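Local atomic coordinates of putative NAD-dependent epimerase/dehydratase (Bacillus halodurans, PDB entry 3E8X), a protein that is of unknown function but binds NADP and is probably an epimerase, dehydratase or reductase of the short-chain dehydrogenase type. Residues Val70-Glu75 / Ser79-Ser84; Val24-Ala29 / Tyr36-Leu41; Asp101-Ile106 / Arg145-Ala150. All blocks are in the same frame, centred on the assembly; numbering follows the deposited sequence.

Contact 1. Residues Val70-Glu75 / Ser79-Ser84; sequences VVANLE and SHAFAS. With NAP (NADP nicotinamide-adenine-dinucleotide phosphate), chain B.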
loop_
_atom_site.group_PDB
_atom_site.type_symbol
_atom_site.label_atom_id
_atom_site.label_comp_id
_atom_site.label_asym_id
_atom_site.label_seq_id
_atom_site.Cartn_x
_atom_site.Cartn_y
_atom_site.Cartn_z
ATOM N N VAL A 70 -4.670 2.783 -26.963
ATOM C CA VAL A 70 -4.719 4.038 -26.228
ATOM C C VAL A 70 -3.356 4.234 -25.580
ATOM O O VAL A 70 -2.803 3.305 -24.954
ATOM C CB VAL A 70 -5.875 4.079 -25.166
ATOM C CG1 VAL A 70 -7.189 3.863 -25.838
ATOM C CG2 VAL A 70 -5.665 3.030 -23.993
ATOM N N VAL A 71 -2.841 5.444 -25.738
ATOM C CA VAL A 71 -1.517 5.836 -25.261
ATOM C C VAL A 71 -1.724 6.566 -23.927
ATOM O O VAL A 71 -2.315 7.628 -23.880
ATOM C CB VAL A 71 -0.797 6.731 -26.347
ATOM C CG1 VAL A 71 0.584 7.256 -25.860
ATOM C CG2 VAL A 71 -0.703 5.942 -27.667
ATOM N N ALA A 72 -1.297 5.937 -22.831
ATOM C CA ALA A 72 -1.505 6.471 -21.496
ATOM C C ALA A 72 -0.473 5.818 -20.591
ATOM O O ALA A 72 0.104 4.814 -20.946
ATOM C CB ALA A 72 -2.911 6.187 -21.013
ATOM N N ASN A 73 -0.247 6.422 -19.430
ATOM C CA ASN A 73 0.822 6.057 -18.517
ATOM C C ASN A 73 0.192 6.049 -17.115
ATOM O O ASN A 73 -0.436 6.993 -16.724
ATOM C CB ASN A 73 1.929 7.118 -18.695
ATOM C CG ASN A 73 3.145 6.906 -17.827
ATOM O OD1 ASN A 73 3.076 6.451 -16.705
ATOM N ND2 ASN A 73 4.292 7.322 -18.350
ATOM N N LEU A 74 0.392 5.008 -16.342
ATOM C CA LEU A 74 -0.171 4.940 -14.972
ATOM C C LEU A 74 0.384 6.004 -13.987
ATOM O O LEU A 74 -0.194 6.230 -12.928
ATOM C CB LEU A 74 0.031 3.533 -14.372
ATOM C CG LEU A 74 -0.800 2.362 -14.953
ATOM C CD1 LEU A 74 -0.243 0.982 -14.440
ATOM C CD2 LEU A 74 -2.284 2.569 -14.614
ATOM N N GLU A 75 1.518 6.611 -14.337
ATOM C CA GLU A 75 2.137 7.630 -13.538
ATOM C C GLU A 75 1.674 9.046 -13.906
ATOM O O GLU A 75 2.005 9.995 -13.208
ATOM C CB GLU A 75 3.655 7.515 -13.639
ATOM C CG GLU A 75 4.176 6.174 -13.129
ATOM C CD GLU A 75 5.678 6.115 -13.013
ATOM O OE1 GLU A 75 6.329 5.903 -14.048
ATOM O OE2 GLU A 75 6.205 6.252 -11.881
ATOM N N SER A 79 -6.951 8.992 -17.482
ATOM C CA SER A 79 -8.404 8.844 -17.459
ATOM C C SER A 79 -9.007 8.703 -18.858
ATOM O O SER A 79 -9.961 7.972 -19.034
ATOM C CB SER A 79 -9.103 9.971 -16.673
ATOM O OG SER A 79 -8.620 11.239 -17.015
ATOM N N HIS A 80 -8.424 9.363 -19.854
ATOM C CA HIS A 80 -8.895 9.224 -21.248
ATOM C C HIS A 80 -8.966 7.770 -21.719
ATOM O O HIS A 80 -9.807 7.432 -22.551
ATOM C CB HIS A 80 -8.034 10.058 -22.217
ATOM C CG HIS A 80 -6.591 9.645 -22.277
ATOM N ND1 HIS A 80 -5.679 9.958 -21.283
ATOM C CD2 HIS A 80 -5.892 8.981 -23.231
ATOM C CE1 HIS A 80 -4.488 9.495 -21.620
ATOM N NE2 HIS A 80 -4.590 8.895 -22.794
ATOM N N ALA A 81 -8.098 6.928 -21.159
ATOM C CA ALA A 81 -7.973 5.500 -21.524
ATOM C C ALA A 81 -9.243 4.708 -21.270
ATOM O O ALA A 81 -9.465 3.707 -21.935
ATOM C CB ALA A 81 -6.824 4.857 -20.758
ATOM N N PHE A 82 -10.074 5.188 -20.340
ATOM C CA PHE A 82 -11.239 4.440 -19.835
ATOM C C PHE A 82 -12.535 4.766 -20.568
ATOM O O PHE A 82 -13.577 4.228 -20.229
ATOM C CB PHE A 82 -11.390 4.660 -18.338
ATOM C CG PHE A 82 -10.384 3.905 -17.515
ATOM C CD1 PHE A 82 -9.072 4.307 -17.457
ATOM C CD2 PHE A 82 -10.748 2.805 -16.790
ATOM C CE1 PHE A 82 -8.136 3.582 -16.713
ATOM C CE2 PHE A 82 -9.823 2.123 -16.027
ATOM C CZ PHE A 82 -8.519 2.515 -16.003
ATOM N N ALA A 83 -12.434 5.591 -21.606
ATOM C CA ALA A 83 -13.565 5.985 -22.447
ATOM C C ALA A 83 -14.100 4.812 -23.247
ATOM O O ALA A 83 -13.331 4.038 -23.821
ATOM C CB ALA A 83 -13.149 7.109 -23.391
ATOM N N SER A 84 -15.422 4.683 -23.290
ATOM C CA SER A 84 -16.093 3.554 -23.968
ATOM C C SER A 84 -15.589 2.151 -23.626
ATOM O O SER A 84 -15.442 1.323 -24.508
ATOM C CB SER A 84 -16.078 3.765 -25.473
ATOM O OG SER A 84 -16.707 5.012 -25.780
HETATM P PA NAP B . 5.486 -8.000 -17.865
HETATM O O1A NAP B . 6.559 -7.297 -17.028
HETATM O O2A NAP B . 5.880 -8.727 -19.133
HETATM O O5B NAP B . 4.324 -6.901 -18.120
HETATM C C5B NAP B . 4.261 -5.633 -17.441
HETATM C C4B NAP B . 3.778 -4.495 -18.339
HETATM O O4B NAP B . 3.529 -3.366 -17.482
HETATM C C3B NAP B . 4.784 -4.017 -19.417
HETATM O O3B NAP B . 4.282 -4.093 -20.764
HETATM C C2B NAP B . 5.039 -2.556 -19.085
HETATM O O2B NAP B . 5.197 -1.655 -20.208
HETATM C C1B NAP B . 3.777 -2.211 -18.276
HETATM N N9A NAP B . 3.997 -0.956 -17.513
HETATM C C8A NAP B . 5.036 -0.678 -16.710
HETATM N N7A NAP B . 4.897 0.578 -16.242
HETATM C C5A NAP B . 3.756 1.077 -16.760
HETATM C C6A NAP B . 3.092 2.303 -16.647
HETATM N N6A NAP B . 3.601 3.281 -15.869
HETATM N N1A NAP B . 1.947 2.531 -17.330
HETATM C C2A NAP B . 1.442 1.571 -18.107
HETATM N N3A NAP B . 2.053 0.377 -18.243
HETATM C C4A NAP B . 3.207 0.106 -17.576
HETATM O O3 NAP B . 4.753 -9.081 -16.879
HETATM P PN NAP B . 4.012 -10.480 -17.280
HETATM O O1N NAP B . 5.076 -11.544 -17.274
HETATM O O2N NAP B . 3.079 -10.151 -18.425
HETATM O O5D NAP B . 3.178 -10.884 -15.970
HETATM C C5D NAP B . 1.943 -10.250 -15.661
HETATM C C4D NAP B . 1.904 -10.029 -14.159
HETATM O O4D NAP B . 1.928 -11.267 -13.447
HETATM C C3D NAP B . 3.117 -9.246 -13.678
HETATM O O3D NAP B . 2.858 -7.843 -13.839
HETATM C C2D NAP B . 3.349 -9.761 -12.254
HETATM O O2D NAP B . 2.941 -8.844 -11.261
HETATM C C1D NAP B . 2.486 -11.040 -12.140
HETATM N N1N NAP B . 3.185 -12.267 -11.646
HETATM C C2N NAP B . 4.420 -12.625 -12.074
HETATM C C3N NAP B . 5.028 -13.803 -11.588
HETATM C C7N NAP B . 6.387 -14.271 -12.060
HETATM O O7N NAP B . 6.710 -15.457 -11.863
HETATM N N7N NAP B . 7.170 -13.407 -12.728
HETATM C C4N NAP B . 4.345 -14.594 -10.662
HETATM C C5N NAP B . 3.082 -14.207 -10.247
HETATM C C6N NAP B . 2.533 -13.044 -10.759
HETATM P P2B NAP B . 6.472 -1.639 -21.235
HETATM O O1X NAP B . 6.145 -2.629 -22.320
HETATM O O2X NAP B . 6.501 -0.205 -21.755
HETATM O O3X NAP B . 7.634 -2.084 -20.371
#
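Val71 and His80 join the end of a parallel strand of the Rossmann fold to the 3-10 turn that follows it, just where the chain passes the adenine of NADP. The polar link is one nearly straight hydrogen bond, His80 NE2 to Val71 O (2.8 Å, 169° at the hydrogen). The carbonyl oxygen lies in the ring plane, at the edge. His80 CG sits between its own backbone N and carbonyl carbon (chi1 62°), which swings the imidazole edge to the carbonyl of Val71. Apolar contacts lie alongside: Ala81 CB meets Val70 CG2 at 3.9 Å and Ala72 CB at 4.1 Å, while Met51 of strand 47-52 touches both Val70 and Ala72. Beyond the strand, Asn73 OD1 accepts from Glu75 N at 2.8 Å, forming an Asx turn, and receives a weak hydrogen bond from N6A of the adenine. A leucine at Asn73, lacking the amide oxygen, would probably leave Glu75 N and the adenine amino group without this acceptor and free the turn to shift. Leu74 lies against the base, its CG 3.6 Å from N1A of NADP, and its backbone N approaches the same N1A at 3.1 Å.

Contact 2. Residues Val24-Ala29 / Tyr36-Leu41; sequences VLVVGA and YLLSEL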
loop_
_atom_site.group_PDB
_atom_site.type_symbol
_atom_site.label_atom_id
_atom_site.label_comp_id
_atom_site.label_asym_id
_atom_site.label_seq_id
_atom_site.Cartn_x
_atom_site.Cartn_y
_atom_site.Cartn_z
ATOM N N VAL A 24 -12.725 -4.383 -23.718
ATOM C CA VAL A 24 -11.908 -4.696 -22.564
ATOM C C VAL A 24 -10.602 -3.906 -22.683
ATOM O O VAL A 24 -9.812 -4.140 -23.623
ATOM C CB VAL A 24 -11.632 -6.206 -22.479
ATOM C CG1 VAL A 24 -10.952 -6.554 -21.188
ATOM C CG2 VAL A 24 -12.958 -7.016 -22.674
ATOM N N LEU A 25 -10.427 -2.948 -21.765
ATOM C CA LEU A 25 -9.163 -2.260 -21.597
ATOM C C LEU A 25 -8.166 -3.190 -20.926
ATOM O O LEU A 25 -8.392 -3.645 -19.801
ATOM C CB LEU A 25 -9.296 -1.009 -20.756
ATOM C CG LEU A 25 -8.052 -0.121 -20.599
ATOM C CD1 LEU A 25 -7.645 0.516 -21.997
ATOM C CD2 LEU A 25 -8.392 0.939 -19.528
ATOM N N VAL A 26 -7.066 -3.456 -21.629
ATOM C CA VAL A 26 -5.916 -4.208 -21.042
ATOM C C VAL A 26 -4.819 -3.192 -20.614
ATOM O O VAL A 26 -4.179 -2.540 -21.442
ATOM C CB VAL A 26 -5.396 -5.276 -21.982
ATOM C CG1 VAL A 26 -4.280 -6.131 -21.260
ATOM C CG2 VAL A 26 -6.562 -6.206 -22.418
ATOM N N VAL A 27 -4.745 -2.974 -19.319
ATOM C CA VAL A 27 -3.743 -2.090 -18.695
ATOM C C VAL A 27 -2.476 -2.950 -18.565
ATOM O O VAL A 27 -2.505 -4.079 -18.083
ATOM C CB VAL A 27 -4.223 -1.547 -17.346
ATOM C CG1 VAL A 27 -3.152 -0.658 -16.654
ATOM C CG2 VAL A 27 -5.562 -0.802 -17.524
ATOM N N GLY A 28 -1.370 -2.448 -19.077
ATOM C CA GLY A 28 -0.161 -3.269 -19.106
ATOM C C GLY A 28 -0.094 -4.126 -20.357
ATOM O O GLY A 28 0.519 -5.191 -20.321
ATOM N N ALA A 29 -0.659 -3.621 -21.463
ATOM C CA ALA A 29 -0.956 -4.437 -22.654
ATOM C C ALA A 29 0.304 -4.923 -23.450
ATOM O O ALA A 29 0.208 -5.876 -24.266
ATOM C CB ALA A 29 -1.990 -3.731 -23.597
ATOM N N TYR A 36 -0.478 -12.160 -25.001
ATOM C CA TYR A 36 -1.336 -13.330 -25.225
ATOM C C TYR A 36 -2.816 -13.055 -24.981
ATOM O O TYR A 36 -3.687 -13.497 -25.769
ATOM C CB TYR A 36 -0.869 -14.543 -24.426
ATOM C CG TYR A 36 0.557 -14.916 -24.678
ATOM C CD1 TYR A 36 1.130 -14.714 -25.945
ATOM C CD2 TYR A 36 1.337 -15.472 -23.676
ATOM C CE1 TYR A 36 2.465 -15.012 -26.202
ATOM C CE2 TYR A 36 2.656 -15.816 -23.920
ATOM C CZ TYR A 36 3.216 -15.592 -25.204
ATOM O OH TYR A 36 4.533 -15.905 -25.502
ATOM N N LEU A 37 -3.111 -12.355 -23.880
ATOM C CA LEU A 37 -4.474 -11.952 -23.578
ATOM C C LEU A 37 -5.189 -11.178 -24.709
ATOM O O LEU A 37 -6.378 -11.383 -24.927
ATOM C CB LEU A 37 -4.513 -11.127 -22.283
ATOM C CG LEU A 37 -5.879 -10.762 -21.693
ATOM C CD1 LEU A 37 -6.780 -12.017 -21.467
ATOM C CD2 LEU A 37 -5.699 -9.903 -20.448
ATOM N N LEU A 38 -4.491 -10.326 -25.452
ATOM C CA LEU A 38 -5.150 -9.620 -26.561
ATOM C C LEU A 38 -5.773 -10.605 -27.558
ATOM O O LEU A 38 -6.918 -10.465 -27.982
ATOM C CB LEU A 38 -4.166 -8.684 -27.292
ATOM C CG LEU A 38 -3.582 -7.523 -26.445
ATOM C CD1 LEU A 38 -2.447 -6.820 -27.127
ATOM C CD2 LEU A 38 -4.702 -6.527 -25.994
ATOM N N SER A 39 -5.005 -11.620 -27.913
ATOM C CA SER A 39 -5.466 -12.651 -28.812
ATOM C C SER A 39 -6.583 -13.516 -28.219
ATOM O O SER A 39 -7.554 -13.818 -28.873
ATOM C CB SER A 39 -4.271 -13.521 -29.235
ATOM O OG SER A 39 -4.691 -14.557 -30.096
ATOM N N GLU A 40 -6.449 -13.885 -26.958
ATOM C CA GLU A 40 -7.479 -14.697 -26.321
ATOM C C GLU A 40 -8.812 -13.970 -26.261
ATOM O O GLU A 40 -9.832 -14.572 -26.535
ATOM C CB GLU A 40 -7.020 -15.136 -24.958
ATOM C CG GLU A 40 -5.768 -16.029 -24.994
ATOM C CD GLU A 40 -5.967 -17.352 -25.726
ATOM O OE1 GLU A 40 -7.115 -17.822 -25.942
ATOM O OE2 GLU A 40 -4.935 -17.951 -26.064
ATOM N N LEU A 41 -8.795 -12.668 -25.961
ATOM C CA LEU A 41 -10.003 -11.867 -25.867
ATOM C C LEU A 41 -10.650 -11.708 -27.250
ATOM O O LEU A 41 -11.860 -11.860 -27.420
ATOM C CB LEU A 41 -9.682 -10.497 -25.229
ATOM C CG LEU A 41 -9.334 -10.408 -23.741
ATOM C CD1 LEU A 41 -8.820 -8.997 -23.456
ATOM C CD2 LEU A 41 -10.514 -10.782 -22.837
#
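Val24 to Val27 and the helix Tyr36-Leu41 run antiparallel, at 170° between their directions and 10.2 Å between axes, with Val24 facing Leu41 at one end and Ala29 facing Leu38 at the other. No hydrogen bond crosses; between strand and helix the meeting groups are methyls, and every residue that touches is buried. Val26 is the centre of the contact and uses its two methyls differently. CG1, anti to the backbone N (chi1 -174°), meets Leu37 CD2 at 4.1 Å, whereas CG2 is shared by two leucines, touching Leu41 CD1 at 3.7 Å and Leu38 CD2 at 4.0 Å. Leu41 CD1 also reaches Val24 CG1 at 4.0 Å, where the two side chains cross at about a right angle. Leu38 has its other branch at the loop: CD1 rests 4.0 Å from Ala29 O, beside the turn that ends the strand. That turn, Val26 to Ala29, is of type II, and Gly28 takes a positive phi of 87° at which a CB would collide with the carbonyl O of Val27, which favours glycine. The neighbours close the layer: Pro48 of strand 47-52 touches both Leu38 and Leu41, and Ala201 and Ile204 of helix 197-207 pack on Leu37. Gly28 itself touches NADP, and Lys32 and Val33, at the start of the same helix, bind the cofactor through their backbone nitrogens. Strand 23-27, a glycine-containing turn and helix 32-43, leading on to strand 47-52, thus make the first beta-alpha-beta unit of a Rossmann fold, the classic dinucleotide-binding arrangement.

Contact 3. Residues Asp101-Ile106 / Arg145-Ala150; sequences DKTILI and RHYLVA. With NAP (NADP nicotinamide-adenine-dinucleotide phosphate), chain B.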
loop_
_atom_site.group_PDB
_atom_site.type_symbol
_atom_site.label_atom_id
_atom_site.label_comp_id
_atom_site.label_asym_id
_atom_site.label_seq_id
_atom_site.Cartn_x
_atom_site.Cartn_y
_atom_site.Cartn_z
ATOM N N ASP A 101 10.787 1.143 -5.901
ATOM C CA ASP A 101 10.012 2.367 -6.066
ATOM C C ASP A 101 8.873 2.188 -7.077
ATOM O O ASP A 101 7.768 2.686 -6.870
ATOM C CB ASP A 101 10.897 3.577 -6.407
ATOM C CG ASP A 101 11.683 3.417 -7.704
ATOM O OD1 ASP A 101 12.261 2.346 -7.947
ATOM O OD2 ASP A 101 11.724 4.380 -8.477
ATOM N N LYS A 102 9.152 1.455 -8.157
ATOM C CA LYS A 102 8.158 1.266 -9.211
ATOM C C LYS A 102 7.135 0.167 -8.860
ATOM O O LYS A 102 6.029 0.222 -9.295
ATOM C CB LYS A 102 8.852 1.061 -10.567
ATOM C CG LYS A 102 9.612 2.349 -11.062
ATOM C CD LYS A 102 8.696 3.625 -11.082
ATOM C CE LYS A 102 9.439 4.838 -11.694
ATOM N NZ LYS A 102 8.884 6.119 -11.210
ATOM N N THR A 103 7.514 -0.789 -8.031
ATOM C CA THR A 103 6.577 -1.755 -7.472
ATOM C C THR A 103 5.507 -1.027 -6.695
ATOM O O THR A 103 4.343 -1.293 -6.901
ATOM C CB THR A 103 7.296 -2.746 -6.534
ATOM O OG1 THR A 103 8.413 -3.288 -7.220
ATOM C CG2 THR A 103 6.387 -3.851 -6.053
ATOM N N ILE A 104 5.891 -0.094 -5.821
ATOM C CA ILE A 104 4.925 0.799 -5.143
ATOM C C ILE A 104 4.063 1.619 -6.111
ATOM O O ILE A 104 2.831 1.693 -5.986
ATOM C CB ILE A 104 5.622 1.831 -4.191
ATOM C CG1 ILE A 104 6.418 1.130 -3.097
ATOM C CG2 ILE A 104 4.585 2.741 -3.491
ATOM C CD1 ILE A 104 7.285 2.093 -2.182
ATOM N N LEU A 105 4.728 2.281 -7.044
ATOM C CA LEU A 105 4.078 3.253 -7.912
ATOM C C LEU A 105 3.218 2.603 -9.024
ATOM O O LEU A 105 2.196 3.178 -9.382
ATOM C CB LEU A 105 5.103 4.250 -8.468
ATOM C CG LEU A 105 5.709 5.211 -7.424
ATOM C CD1 LEU A 105 6.760 6.161 -8.051
ATOM C CD2 LEU A 105 4.572 6.029 -6.704
ATOM N N ILE A 106 3.609 1.417 -9.538
ATOM C CA ILE A 106 2.866 0.726 -10.608
ATOM C C ILE A 106 1.952 -0.361 -10.029
ATOM O O ILE A 106 0.733 -0.262 -10.088
ATOM C CB ILE A 106 3.817 0.154 -11.698
ATOM C CG1 ILE A 106 4.721 1.271 -12.233
ATOM C CG2 ILE A 106 3.045 -0.553 -12.842
ATOM C CD1 ILE A 106 4.019 2.393 -12.938
ATOM N N ARG A 145 9.242 -10.124 -0.790
ATOM C CA ARG A 145 8.196 -9.748 0.141
ATOM C C ARG A 145 7.552 -8.393 -0.144
ATOM O O ARG A 145 6.344 -8.220 0.028
ATOM C CB ARG A 145 8.741 -9.798 1.559
ATOM C CG ARG A 145 7.696 -9.965 2.599
ATOM C CD ARG A 145 8.324 -10.307 3.953
ATOM N NE ARG A 145 8.975 -11.602 3.904
ATOM C CZ ARG A 145 9.668 -12.139 4.897
ATOM N NH1 ARG A 145 9.774 -11.516 6.053
ATOM N NH2 ARG A 145 10.250 -13.322 4.732
ATOM N N HIS A 146 8.351 -7.452 -0.633
ATOM C CA HIS A 146 7.853 -6.118 -0.992
ATOM C C HIS A 146 6.874 -6.180 -2.166
ATOM O O HIS A 146 5.897 -5.422 -2.225
ATOM C CB HIS A 146 9.019 -5.149 -1.273
ATOM C CG HIS A 146 9.753 -5.435 -2.556
ATOM N ND1 HIS A 146 10.541 -6.553 -2.726
ATOM C CD2 HIS A 146 9.804 -4.759 -3.732
ATOM C CE1 HIS A 146 11.026 -6.565 -3.958
ATOM N NE2 HIS A 146 10.616 -5.477 -4.580
ATOM N N TYR A 147 7.155 -7.078 -3.115
ATOM C CA TYR A 147 6.283 -7.307 -4.245
ATOM C C TYR A 147 4.958 -7.946 -3.800
ATOM O O TYR A 147 3.862 -7.469 -4.164
ATOM C CB TYR A 147 7.001 -8.164 -5.313
ATOM C CG TYR A 147 6.076 -8.692 -6.365
ATOM C CD1 TYR A 147 5.639 -7.874 -7.427
ATOM C CD2 TYR A 147 5.585 -9.997 -6.282
ATOM C CE1 TYR A 147 4.761 -8.367 -8.390
ATOM C CE2 TYR A 147 4.714 -10.501 -7.231
ATOM C CZ TYR A 147 4.303 -9.695 -8.292
ATOM O OH TYR A 147 3.440 -10.227 -9.243
ATOM N N LEU A 148 5.056 -8.990 -2.993
ATOM C CA LEU A 148 3.895 -9.684 -2.440
ATOM C C LEU A 148 2.954 -8.814 -1.611
ATOM O O LEU A 148 1.707 -8.954 -1.669
ATOM C CB LEU A 148 4.353 -10.918 -1.618
ATOM C CG LEU A 148 5.152 -12.033 -2.326
ATOM C CD1 LEU A 148 5.584 -13.153 -1.355
ATOM C CD2 LEU A 148 4.396 -12.582 -3.539
ATOM N N VAL A 149 3.528 -7.930 -0.809
ATOM C CA VAL A 149 2.746 -6.892 -0.082
ATOM C C VAL A 149 2.090 -5.929 -1.073
ATOM O O VAL A 149 0.911 -5.611 -0.938
ATOM C CB VAL A 149 3.648 -6.119 0.912
ATOM C CG1 VAL A 149 2.990 -4.796 1.390
ATOM C CG2 VAL A 149 4.072 -7.032 2.080
ATOM N N ALA A 150 2.829 -5.458 -2.083
ATOM C CA ALA A 150 2.223 -4.541 -3.049
ATOM C C ALA A 150 0.979 -5.161 -3.709
ATOM O O ALA A 150 -0.076 -4.572 -3.729
ATOM C CB ALA A 150 3.239 -4.055 -4.055
HETATM P PA NAP B . 5.486 -8.000 -17.865
HETATM O O1A NAP B . 6.559 -7.297 -17.028
HETATM O O2A NAP B . 5.880 -8.727 -19.133
HETATM O O5B NAP B . 4.324 -6.901 -18.120
HETATM C C5B NAP B . 4.261 -5.633 -17.441
HETATM C C4B NAP B . 3.778 -4.495 -18.339
HETATM O O4B NAP B . 3.529 -3.366 -17.482
HETATM C C3B NAP B . 4.784 -4.017 -19.417
HETATM O O3B NAP B . 4.282 -4.093 -20.764
HETATM C C2B NAP B . 5.039 -2.556 -19.085
HETATM O O2B NAP B . 5.197 -1.655 -20.208
HETATM C C1B NAP B . 3.777 -2.211 -18.276
HETATM N N9A NAP B . 3.997 -0.956 -17.513
HETATM C C8A NAP B . 5.036 -0.678 -16.710
HETATM N N7A NAP B . 4.897 0.578 -16.242
HETATM C C5A NAP B . 3.756 1.077 -16.760
HETATM C C6A NAP B . 3.092 2.303 -16.647
HETATM N N6A NAP B . 3.601 3.281 -15.869
HETATM N N1A NAP B . 1.947 2.531 -17.330
HETATM C C2A NAP B . 1.442 1.571 -18.107
HETATM N N3A NAP B . 2.053 0.377 -18.243
HETATM C C4A NAP B . 3.207 0.106 -17.576
HETATM O O3 NAP B . 4.753 -9.081 -16.879
HETATM P PN NAP B . 4.012 -10.480 -17.280
HETATM O O1N NAP B . 5.076 -11.544 -17.274
HETATM O O2N NAP B . 3.079 -10.151 -18.425
HETATM O O5D NAP B . 3.178 -10.884 -15.970
HETATM C C5D NAP B . 1.943 -10.250 -15.661
HETATM C C4D NAP B . 1.904 -10.029 -14.159
HETATM O O4D NAP B . 1.928 -11.267 -13.447
HETATM C C3D NAP B . 3.117 -9.246 -13.678
HETATM O O3D NAP B . 2.858 -7.843 -13.839
HETATM C C2D NAP B . 3.349 -9.761 -12.254
HETATM O O2D NAP B . 2.941 -8.844 -11.261
HETATM C C1D NAP B . 2.486 -11.040 -12.140
HETATM N N1N NAP B . 3.185 -12.267 -11.646
HETATM C C2N NAP B . 4.420 -12.625 -12.074
HETATM C C3N NAP B . 5.028 -13.803 -11.588
HETATM C C7N NAP B . 6.387 -14.271 -12.060
HETATM O O7N NAP B . 6.710 -15.457 -11.863
HETATM N N7N NAP B . 7.170 -13.407 -12.728
HETATM C C4N NAP B . 4.345 -14.594 -10.662
HETATM C C5N NAP B . 3.082 -14.207 -10.247
HETATM C C6N NAP B . 2.533 -13.044 -10.759
HETATM P P2B NAP B . 6.472 -1.639 -21.235
HETATM O O1X NAP B . 6.145 -2.629 -22.320
HETATM O O2X NAP B . 6.501 -0.205 -21.755
HETATM O O3X NAP B . 7.634 -2.084 -20.371
#
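Thr103 meets His146, Tyr147 and Ala150 where two helices of the Rossmann-type, short-chain dehydrogenase fold lie side by side, running almost parallel at 6° with axes 9.7 Å apart. The threonine methyl does most of the touching: CG2 lies 3.7 Å from Ala150 CB and, next to it, reaches the backbone of the other helix at Tyr147 CA, 3.9 Å away. The hydroxyl turns elsewhere. At chi1 -51° OG1 stands beside the backbone N, and it comes within 4.0 Å of His146 CD2, the two side chains crossing at about a right angle. The same Thr103 OG1 makes a weak hydrogen bond with Ser94 OG.

Tyr147 carries the contact to the cofactor. With CG trans to the amide N (chi1 167°), the ring extends off the helix and brings OH to the cofactor, where it forms a hydrogen bond with the ribose hydroxyl O2D. The modelled 2.5 Å between Tyr147 OH and NADP O2D is very short, so the exact length is doubtful; O2D lies at the ring edge, near its plane. Tyr147 heads a YxxxK sequence, the signature by which the short-chain dehydrogenases are known, although the reaction of this protein is not established.

Further out, Ser131 touches the tyrosine and Leu108 touches Ala150. The second subunit packs on the same pair of helices: its Ile104 contacts Ile104 and His146, and its Trp109 contacts Val149, consistent with the helix-bundle dimer of many relatives. On helix 100-121 Ile106 borders the far end of the cofactor, its CG2 standing 4.0 Å from N7A of the adenine.

How the contacts relate
Along the chain contact 2 comes first, then contact 1, then contact 3, each closing before the next opens. Contacts 1 and 2, with centres 14 Å apart, share the same sheet, in its parallel part: Leu25 of strand 23-27 packs against Val70 and Phe82, and Val27 against Leu74. Contact 3, about 22 Å from each of the other two by centres, joins helices 100-121 and 145-160; it meets contact 1 through the salt bridge Glu75 to Lys102 and the packing of Leu74 on Ile106. Contacts 2 and 3 lie on opposite sides of the chain's centre and do not touch. NADP spans them: contact 2 supplies the glycine turn, contact 1 lines the adenine, and contact 3 borders it through Ile106 and binds the nicotinamide ribose through Tyr147.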